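Local atomic coordinates of [4Fe-4S]-dependent U34-ARNt thiolase (Methanococcus maripaludis, PDB entry 6SCY), a protein that binds a [4Fe-4S] cluster and zinc and probably acts as an ATP-dependent tRNA thiolase that places sulfur on uridine 34. Residues Ile84-Gly89 with Lys151-Val156; Lys51-Leu56 with Glu160-Leu165. One frame throughout, in Å; residues are numbered along the deposited sequence.

Contact 1 (Ile84-Gly89 with Lys151-Val156); sequences IMVNEG and KILNRV. With SF4 (iron/sulfur cluster), chain E.
Ile84 and Val156 reach toward each other tip to tip, with CD1 of Ile84 3.5 Å from CG2 of Val156. All the contacts across the pair are apolar. CG2 of Ile84, anti to the backbone N while CG1 lies beside it (chi1 -41°), also approaches Val156 CG2, at 3.7 Å. Leu153 slides past Ile84 in the opposite direction and sets CD2 3.8 Å from Ile84 CB; the same methyl meets Val86 CG2 at 3.9 Å. The other branch of Val86, CG1, lies 4.1 Å from Ile152 CG2.

Residues two apart on one strand thus meet a helix on the same sheet face, as happens when a helix packs on the parallel sheet of a PP-loop (HUP-like) alpha/beta domain. The strand and helix segments run at 141° to each other with their axes 9.8 Å apart.

No hydrogen bond crosses the pair. At the end of the strand Gly89 N gives Asn87 OD1 a weak hydrogen bond. Glu88 lines the pocket of the iron-sulfur cluster, its OE2 3.4 Å from S1 of the cluster, while its two oxygens form salt bridges, OE1 with Arg94 and OE2 with Arg149.

Contact 2 (Lys51-Leu56 with Glu160-Leu165); sequences KVAMGL and EKCDFL
Glu160 meets Lys51 twice where a loop leads from helix 141-159 into strand 164-167, which runs parallel to strand 51-55 in the central sheet of the PP-loop domain. The carbonyl O of Glu160 accepts a 2.8 Å hydrogen bond from Lys51 NZ, nearly along the C=O axis, and its OE1 makes a long salt bridge with the same nitrogen. The lysine chain begins extended, with CG anti to the backbone N (chi1 -172°), and bends at chi3 to bring the ammonium to this carbonyl.

Lys161, the first residue to leave helical geometry, has a positive phi in a Schellman motif that closes the helix. At Cys162 the sulfur SG lies 3.4 Å from Ala53 CB and 3.8 Å from Lys51 CD, so that it touches both the lysine chain and the alanine methyl.

Asp163 holds both backbone polar groups of Lys51. Its N donates to Lys51 O, and its OD2 takes the Lys51 N-H through the anti lone pair at 3.0 Å, with an angle of 164° at the hydrogen. Phe164 brings the sheet pairing into register with Val52; CG2 of that valine lies at the edge of the phenyl ring, near its plane, and the Phe164 carbonyl O receives Ala53 N at 3.0 Å. Leu165 then pairs with Ala53, its CD1 loosely facing Ala53 CB at 4.4 Å, while Leu165 CA-H points to Ala53 O at a CA-to-O distance of 3.4 Å.

Contact 1 and contact 2 meet where strands 80-87 and 51-55 lie side by side in one parallel sheet; their centres are about 12 Å apart. Ile84 N makes a probable hydrogen bond of 2.9 Å to Met54 O. Leu56 N makes another, of 3.0 Å, to Ile84 O. Ile84 CD1 packs on Ala53 CB at 3.6 Å. Helix 141-159 is followed in the chain, after a short loop, by strand 164-167, and its Leu153 also touches Leu165. Val86, Gly55 and Leu56 belong to the predicted ATP site. CA of Gly55 is about 13 Å from the nearest cluster atom, whereas Glu88 of contact 1 belongs to the cluster pocket.

Contact 1 (Ile84-Gly89 with Lys151-Val156)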
loop_
_atom_site.group_PDB
_atom_site.type_symbol
_atom_site.label_atom_id
_atom_site.label_comp_id
_atom_site.label_asym_id
_atom_site.label_seq_id
_atom_site.Cartn_x
_atom_site.Cartn_y
_atom_site.Cartn_z
ATOM N N ILE A 84 3.632 11.597 -30.799
ATOM C CA ILE A 84 2.884 10.472 -31.364
ATOM C C ILE A 84 1.474 10.429 -30.800
ATOM O O ILE A 84 1.296 10.304 -29.581
ATOM C CB ILE A 84 3.579 9.089 -31.212
ATOM C CG1 ILE A 84 5.100 9.139 -31.465
ATOM C CG2 ILE A 84 2.895 8.048 -32.105
ATOM C CD1 ILE A 84 5.892 8.259 -30.511
ATOM N N MET A 85 0.477 10.490 -31.702
ATOM C CA MET A 85 -0.939 10.398 -31.355
ATOM C C MET A 85 -1.453 9.042 -31.833
ATOM O O MET A 85 -1.275 8.703 -33.007
ATOM C CB MET A 85 -1.744 11.534 -32.002
ATOM C CG MET A 85 -1.413 12.902 -31.463
ATOM S SD MET A 85 -0.044 13.635 -32.375
ATOM C CE MET A 85 -0.395 15.332 -32.145
ATOM N N VAL A 86 -2.064 8.255 -30.931
ATOM C CA VAL A 86 -2.557 6.923 -31.284
ATOM C C VAL A 86 -4.088 6.882 -31.308
ATOM O O VAL A 86 -4.708 6.859 -30.248
ATOM C CB VAL A 86 -1.942 5.790 -30.408
ATOM C CG1 VAL A 86 -2.257 4.420 -30.984
ATOM C CG2 VAL A 86 -0.434 5.955 -30.245
ATOM N N ASN A 87 -4.702 6.888 -32.502
ATOM C CA ASN A 87 -6.160 6.788 -32.604
ATOM C C ASN A 87 -6.536 5.326 -32.428
ATOM O O ASN A 87 -6.277 4.500 -33.309
ATOM C CB ASN A 87 -6.697 7.343 -33.933
ATOM C CG ASN A 87 -8.152 7.013 -34.209
ATOM O OD1 ASN A 87 -9.021 7.042 -33.325
ATOM N ND2 ASN A 87 -8.442 6.690 -35.456
ATOM N N GLU A 88 -7.142 5.012 -31.273
ATOM C CA GLU A 88 -7.569 3.655 -30.922
ATOM C C GLU A 88 -8.632 3.102 -31.880
ATOM O O GLU A 88 -8.848 1.890 -31.917
ATOM C CB GLU A 88 -8.025 3.572 -29.458
ATOM C CG GLU A 88 -6.900 3.782 -28.461
ATOM C CD GLU A 88 -6.929 5.062 -27.648
ATOM O OE1 GLU A 88 -7.664 6.005 -28.019
ATOM O OE2 GLU A 88 -6.195 5.127 -26.635
ATOM N N GLY A 89 -9.255 3.994 -32.655
ATOM C CA GLY A 89 -10.276 3.656 -33.636
ATOM C C GLY A 89 -11.591 3.218 -33.027
ATOM O O GLY A 89 -12.513 2.862 -33.764
ATOM N N LYS A 151 2.714 -0.976 -26.636
ATOM C CA LYS A 151 3.464 -1.716 -27.647
ATOM C C LYS A 151 3.551 -0.943 -28.973
ATOM O O LYS A 151 4.586 -1.014 -29.642
ATOM C CB LYS A 151 2.891 -3.131 -27.834
ATOM C CG LYS A 151 3.868 -4.099 -28.498
ATOM C CD LYS A 151 3.747 -5.541 -27.993
ATOM C CE LYS A 151 4.401 -6.543 -28.929
ATOM N NZ LYS A 151 5.872 -6.332 -29.079
ATOM N N ILE A 152 2.487 -0.179 -29.330
ATOM C CA ILE A 152 2.429 0.655 -30.542
ATOM C C ILE A 152 3.424 1.801 -30.369
ATOM O O ILE A 152 4.258 2.017 -31.255
ATOM C CB ILE A 152 0.991 1.174 -30.856
ATOM C CG1 ILE A 152 -0.053 0.034 -31.044
ATOM C CG2 ILE A 152 0.963 2.140 -32.037
ATOM C CD1 ILE A 152 0.364 -1.260 -31.789
ATOM N N LEU A 153 3.356 2.502 -29.200
ATOM C CA LEU A 153 4.243 3.612 -28.840
ATOM C C LEU A 153 5.703 3.206 -28.798
ATOM O O LEU A 153 6.562 4.018 -29.132
ATOM C CB LEU A 153 3.848 4.279 -27.519
ATOM C CG LEU A 153 2.768 5.356 -27.556
ATOM C CD1 LEU A 153 2.686 6.061 -26.215
ATOM C CD2 LEU A 153 3.042 6.396 -28.630
ATOM N N ASN A 154 5.986 1.958 -28.387
ATOM C CA ASN A 154 7.340 1.416 -28.323
ATOM C C ASN A 154 7.847 1.148 -29.730
ATOM O O ASN A 154 9.009 1.422 -30.019
ATOM C CB ASN A 154 7.377 0.145 -27.458
ATOM C CG ASN A 154 8.706 -0.572 -27.415
ATOM O OD1 ASN A 154 9.706 -0.086 -26.876
ATOM N ND2 ASN A 154 8.732 -1.761 -27.979
ATOM N N ARG A 155 6.967 0.641 -30.609
ATOM C CA ARG A 155 7.326 0.321 -31.984
ATOM C C ARG A 155 7.417 1.558 -32.879
ATOM O O ARG A 155 8.117 1.499 -33.893
ATOM C CB ARG A 155 6.413 -0.760 -32.578
ATOM C CG ARG A 155 7.077 -2.141 -32.600
ATOM C CD ARG A 155 6.188 -3.207 -33.228
ATOM N NE ARG A 155 6.908 -4.458 -33.484
ATOM C CZ ARG A 155 7.554 -4.740 -34.615
ATOM N NH1 ARG A 155 7.592 -3.856 -35.607
ATOM N NH2 ARG A 155 8.172 -5.905 -34.760
ATOM N N VAL A 156 6.744 2.673 -32.517
ATOM C CA VAL A 156 6.854 3.925 -33.281
ATOM C C VAL A 156 8.131 4.663 -32.881
ATOM O O VAL A 156 8.763 5.289 -33.731
ATOM C CB VAL A 156 5.596 4.829 -33.268
ATOM C CG1 VAL A 156 4.494 4.222 -34.112
ATOM C CG2 VAL A 156 5.092 5.098 -31.869
HETATM FE FE1 SF4 E . -9.448 2.291 -21.562
HETATM FE FE2 SF4 E . -8.346 2.551 -24.069
HETATM FE FE3 SF4 E . -8.204 4.640 -22.295
HETATM FE FE4 SF4 E . -10.621 3.955 -23.410
HETATM S S1 SF4 E . -8.772 4.763 -24.514
HETATM S S2 SF4 E . -10.221 4.428 -21.200
HETATM S S3 SF4 E . -10.409 1.668 -23.554
HETATM S S4 SF4 E . -7.217 2.574 -22.073
#

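Contact 2 (Lys51-Leu56 with Glu160-Leu165)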
loop_
_atom_site.group_PDB
_atom_site.type_symbol
_atom_site.label_atom_id
_atom_site.label_comp_id
_atom_site.label_asym_id
_atom_site.label_seq_id
_atom_site.Cartn_x
_atom_site.Cartn_y
_atom_site.Cartn_z
ATOM N N LYS A 51 16.946 12.348 -28.902
ATOM C CA LYS A 51 15.643 12.443 -29.565
ATOM C C LYS A 51 14.575 11.906 -28.601
ATOM O O LYS A 51 14.721 10.783 -28.106
ATOM C CB LYS A 51 15.687 11.609 -30.866
ATOM C CG LYS A 51 14.480 11.760 -31.772
ATOM C CD LYS A 51 14.591 10.846 -32.968
ATOM C CE LYS A 51 14.833 11.601 -34.250
ATOM N NZ LYS A 51 14.591 10.738 -35.433
ATOM N N VAL A 52 13.528 12.701 -28.305
ATOM C CA VAL A 52 12.471 12.256 -27.385
ATOM C C VAL A 52 11.112 12.209 -28.056
ATOM O O VAL A 52 10.581 13.245 -28.451
ATOM C CB VAL A 52 12.415 13.048 -26.050
ATOM C CG1 VAL A 52 11.245 12.595 -25.179
ATOM C CG2 VAL A 52 13.722 12.938 -25.277
ATOM N N ALA A 53 10.546 11.001 -28.163
ATOM C CA ALA A 53 9.206 10.751 -28.684
ATOM C C ALA A 53 8.274 10.998 -27.516
ATOM O O ALA A 53 8.676 10.770 -26.374
ATOM C CB ALA A 53 9.084 9.306 -29.127
ATOM N N MET A 54 7.056 11.475 -27.763
ATOM C CA MET A 54 6.151 11.733 -26.652
ATOM C C MET A 54 4.717 11.414 -26.979
ATOM O O MET A 54 4.169 11.948 -27.939
ATOM C CB MET A 54 6.304 13.154 -26.077
ATOM C CG MET A 54 6.358 14.237 -27.095
ATOM S SD MET A 54 6.355 15.847 -26.303
ATOM C CE MET A 54 5.964 16.834 -27.684
ATOM N N GLY A 55 4.137 10.519 -26.188
ATOM C CA GLY A 55 2.754 10.092 -26.332
ATOM C C GLY A 55 1.809 11.210 -25.954
ATOM O O GLY A 55 1.674 11.536 -24.772
ATOM N N LEU A 56 1.192 11.830 -26.974
ATOM C CA LEU A 56 0.233 12.921 -26.843
ATOM C C LEU A 56 -1.190 12.417 -27.074
ATOM O O LEU A 56 -1.431 11.649 -28.018
ATOM C CB LEU A 56 0.561 14.025 -27.846
ATOM C CG LEU A 56 1.311 15.212 -27.300
ATOM C CD1 LEU A 56 2.766 14.894 -27.115
ATOM C CD2 LEU A 56 1.152 16.399 -28.212
ATOM N N GLU A 160 11.306 5.535 -35.259
ATOM C CA GLU A 160 11.857 6.889 -35.347
ATOM C C GLU A 160 13.234 7.015 -34.686
ATOM O O GLU A 160 13.855 8.079 -34.763
ATOM C CB GLU A 160 10.860 7.929 -34.805
ATOM C CG GLU A 160 9.879 8.424 -35.858
ATOM C CD GLU A 160 10.506 9.175 -37.019
ATOM O OE1 GLU A 160 10.914 10.343 -36.822
ATOM O OE2 GLU A 160 10.602 8.590 -38.122
ATOM N N LYS A 161 13.721 5.904 -34.087
ATOM C CA LYS A 161 15.008 5.762 -33.397
ATOM C C LYS A 161 15.176 6.811 -32.282
ATOM O O LYS A 161 16.144 7.577 -32.260
ATOM C CB LYS A 161 16.191 5.729 -34.385
ATOM C CG LYS A 161 16.321 4.421 -35.161
ATOM C CD LYS A 161 17.515 4.460 -36.113
ATOM C CE LYS A 161 17.555 3.284 -37.063
ATOM N NZ LYS A 161 18.543 3.482 -38.163
ATOM N N CYS A 162 14.201 6.822 -31.355
ATOM C CA CYS A 162 14.137 7.724 -30.206
ATOM C C CYS A 162 14.858 7.153 -29.011
ATOM O O CYS A 162 14.888 5.938 -28.826
ATOM C CB CYS A 162 12.689 8.069 -29.870
ATOM S SG CYS A 162 11.849 9.039 -31.149
ATOM N N ASP A 163 15.435 8.029 -28.195
ATOM C CA ASP A 163 16.165 7.639 -26.995
ATOM C C ASP A 163 15.219 7.418 -25.805
ATOM O O ASP A 163 15.462 6.533 -24.979
ATOM C CB ASP A 163 17.254 8.678 -26.679
ATOM C CG ASP A 163 18.315 8.738 -27.755
ATOM O OD1 ASP A 163 19.050 7.738 -27.918
ATOM O OD2 ASP A 163 18.403 9.777 -28.442
ATOM N N PHE A 164 14.140 8.216 -25.729
ATOM C CA PHE A 164 13.157 8.135 -24.655
ATOM C C PHE A 164 11.729 8.294 -25.169
ATOM O O PHE A 164 11.503 8.929 -26.206
ATOM C CB PHE A 164 13.443 9.190 -23.577
ATOM C CG PHE A 164 14.799 9.087 -22.928
ATOM C CD1 PHE A 164 15.051 8.126 -21.955
ATOM C CD2 PHE A 164 15.822 9.961 -23.276
ATOM C CE1 PHE A 164 16.306 8.034 -21.350
ATOM C CE2 PHE A 164 17.076 9.870 -22.667
ATOM C CZ PHE A 164 17.308 8.907 -21.708
ATOM N N LEU A 165 10.768 7.712 -24.435
ATOM C CA LEU A 165 9.342 7.820 -24.718
ATOM C C LEU A 165 8.718 8.541 -23.514
ATOM O O LEU A 165 8.639 7.971 -22.427
ATOM C CB LEU A 165 8.714 6.430 -24.968
ATOM C CG LEU A 165 7.183 6.330 -25.072
ATOM C CD1 LEU A 165 6.661 6.873 -26.390
ATOM C CD2 LEU A 165 6.736 4.896 -24.921
#